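Local coordinates for UBX domain-containing protein 7 (Homo sapiens, PDB 5X3P), which serves as a ubiquitin-binding adapter linking a subset of NEDD8-associated cullin-RING ligases to the segregase VCP/p97, which it contacts through the UBX domain modelled here, at residues A[6-11]-A[72-77]. The protein carries 1 engineered substitution. Numbering follows the deposited sequence.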
loop_
_atom_site.group_PDB
_atom_site.type_symbol
_atom_site.label_atom_id
_atom_site.label_comp_id
_atom_site.label_asym_id
_atom_site.label_seq_id
_atom_site.Cartn_x
_atom_site.Cartn_y
_atom_site.Cartn_z
ATOM N N LYS A 6 5.654 2.381 -13.019
ATOM C CA LYS A 6 5.863 2.077 -11.598
ATOM C C LYS A 6 4.759 2.627 -10.705
ATOM O O LYS A 6 3.997 3.514 -11.115
ATOM C CB LYS A 6 7.207 2.667 -11.152
ATOM C CG LYS A 6 8.356 2.191 -12.043
ATOM C CD LYS A 6 9.665 2.889 -11.785
ATOM C CE LYS A 6 10.768 1.959 -12.229
ATOM N NZ LYS A 6 10.287 0.565 -11.980
ATOM N N ALA A 7 4.710 2.116 -9.469
ATOM C CA ALA A 7 3.864 2.658 -8.407
ATOM C C ALA A 7 4.805 3.342 -7.436
ATOM O O ALA A 7 5.509 2.675 -6.678
ATOM C CB ALA A 7 3.110 1.542 -7.686
ATOM N N GLN A 8 4.843 4.667 -7.482
ATOM C CA GLN A 8 5.683 5.437 -6.595
ATOM C C GLN A 8 4.825 5.745 -5.401
ATOM O O GLN A 8 3.844 6.483 -5.502
ATOM C CB GLN A 8 6.127 6.727 -7.276
ATOM C CG GLN A 8 7.183 6.524 -8.362
ATOM C CD GLN A 8 7.369 7.759 -9.201
ATOM O OE1 GLN A 8 6.394 8.475 -9.512
ATOM N NE2 GLN A 8 8.629 8.052 -9.561
ATOM N N LEU A 9 5.193 5.177 -4.259
ATOM C CA LEU A 9 4.325 5.233 -3.099
ATOM C C LEU A 9 4.889 6.139 -2.023
ATOM O O LEU A 9 6.078 6.061 -1.713
ATOM C CB LEU A 9 4.142 3.818 -2.527
ATOM C CG LEU A 9 3.558 2.757 -3.468
ATOM C CD1 LEU A 9 3.402 1.421 -2.757
ATOM C CD2 LEU A 9 2.209 3.215 -3.978
HETATM N N MSE A 10 4.030 6.997 -1.469
HETATM C CA MSE A 10 4.274 7.633 -0.182
HETATM C C MSE A 10 3.517 6.841 0.894
HETATM O O MSE A 10 2.294 6.701 0.821
HETATM C CB MSE A 10 3.787 9.086 -0.182
HETATM C CG MSE A 10 3.649 9.681 1.248
HETATM SE SE MSE A 10 5.402 9.929 2.100
HETATM C CE MSE A 10 5.871 11.494 1.078
ATOM N N LEU A 11 4.245 6.320 1.884
ATOM C CA LEU A 11 3.621 5.594 2.987
ATOM C C LEU A 11 3.537 6.501 4.214
ATOM O O LEU A 11 4.525 7.118 4.623
ATOM C CB LEU A 11 4.407 4.328 3.317
ATOM C CG LEU A 11 4.736 3.434 2.130
ATOM C CD1 LEU A 11 5.546 2.237 2.617
ATOM C CD2 LEU A 11 3.454 2.974 1.433
ATOM N N CYS A 72 -2.627 4.352 -9.270
ATOM C CA CYS A 72 -2.114 5.401 -10.156
ATOM C C CYS A 72 -0.588 5.383 -10.150
ATOM O O CYS A 72 0.014 4.652 -9.348
ATOM C CB CYS A 72 -2.637 6.759 -9.695
ATOM S SG CYS A 72 -4.449 6.856 -9.731
ATOM N N PRO A 73 0.053 6.158 -11.052
ATOM C CA PRO A 73 1.525 6.154 -11.063
ATOM C C PRO A 73 2.122 6.609 -9.736
ATOM O O PRO A 73 3.217 6.187 -9.366
ATOM C CB PRO A 73 1.861 7.180 -12.146
ATOM C CG PRO A 73 0.731 7.017 -13.137
ATOM C CD PRO A 73 -0.495 6.863 -12.237
ATOM N N GLN A 74 1.403 7.466 -9.021
ATOM C CA GLN A 74 1.846 7.903 -7.710
ATOM C C GLN A 74 0.683 7.784 -6.743
ATOM O O GLN A 74 -0.444 8.155 -7.092
ATOM C CB GLN A 74 2.317 9.354 -7.805
ATOM C CG GLN A 74 3.417 9.561 -8.859
ATOM C CD GLN A 74 3.944 10.974 -8.843
ATOM O OE1 GLN A 74 3.196 11.925 -8.565
ATOM N NE2 GLN A 74 5.241 11.124 -9.092
ATOM N N GLU A 75 0.955 7.265 -5.544
ATOM C CA GLU A 75 -0.080 7.072 -4.532
ATOM C C GLU A 75 0.425 7.439 -3.168
ATOM O O GLU A 75 1.611 7.262 -2.865
ATOM C CB GLU A 75 -0.514 5.603 -4.486
ATOM C CG GLU A 75 -1.147 5.106 -5.756
ATOM C CD GLU A 75 -2.611 5.509 -5.847
ATOM O OE1 GLU A 75 -3.143 6.067 -4.861
ATOM O OE2 GLU A 75 -3.265 5.244 -6.888
ATOM N N THR A 76 -0.485 7.928 -2.332
ATOM C CA THR A 76 -0.201 8.109 -0.921
ATOM C C THR A 76 -0.991 7.036 -0.165
ATOM O O THR A 76 -2.220 6.931 -0.319
ATOM C CB THR A 76 -0.630 9.503 -0.447
ATOM O OG1 THR A 76 0.185 10.500 -1.077
ATOM C CG2 THR A 76 -0.480 9.621 1.063
ATOM N N VAL A 77 -0.289 6.219 0.624
ATOM C CA VAL A 77 -0.926 5.094 1.299
ATOM C C VAL A 77 -0.879 5.333 2.803
ATOM O O VAL A 77 0.211 5.441 3.385
ATOM C CB VAL A 77 -0.222 3.759 0.986
ATOM C CG1 VAL A 77 -0.961 2.598 1.670
ATOM C CG2 VAL A 77 -0.162 3.507 -0.524
HETATM O O HOH W 1 1.302 2.385 -10.637
#
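Q8 and M10 reach across to P73, E75 and V77 in a four-rung parallel ladder, the pairing of first and last strands at the centre of the ubiquitin-like beta-grasp fold of this UBX domain. Q8 N donates to P73 O (2.9 Å), Q8 O accepts from E75 N, M10 N donates to E75 O, and M10 O takes V77 N at 2.6 Å. A7, L9 and L11 make their backbone bonds to strand 18-24 instead.

On the face carrying Q8, M10, Q74 and T76, the two glutamines extend side by side, and Q74 NE2 donates to Q8 OE1 over 2.9 Å. The acceptor lies in the amide plane of Q74, but the donor is tilted 34° from the carbonyl plane of Q8, and the two amide planes stand 39° apart. Further along, M10 CG comes to 4.1 Å from T76 CG2.

The opposite face, with L9, L11, E75 and V77, is mostly apolar. L9 CD2 sits against E75 CB at 3.7 Å, and L11 CD2 against V77 CB; both leucines also pack on L32 of helix 29-38, while V77 touches L48 of strand 46-50. E75 bends at chi2 (-81°), which turns its carboxylate back along its own chain. There OE2 forms a salt bridge with R55 and, through its anti lone pair, accepts C72 N at 2.6 Å.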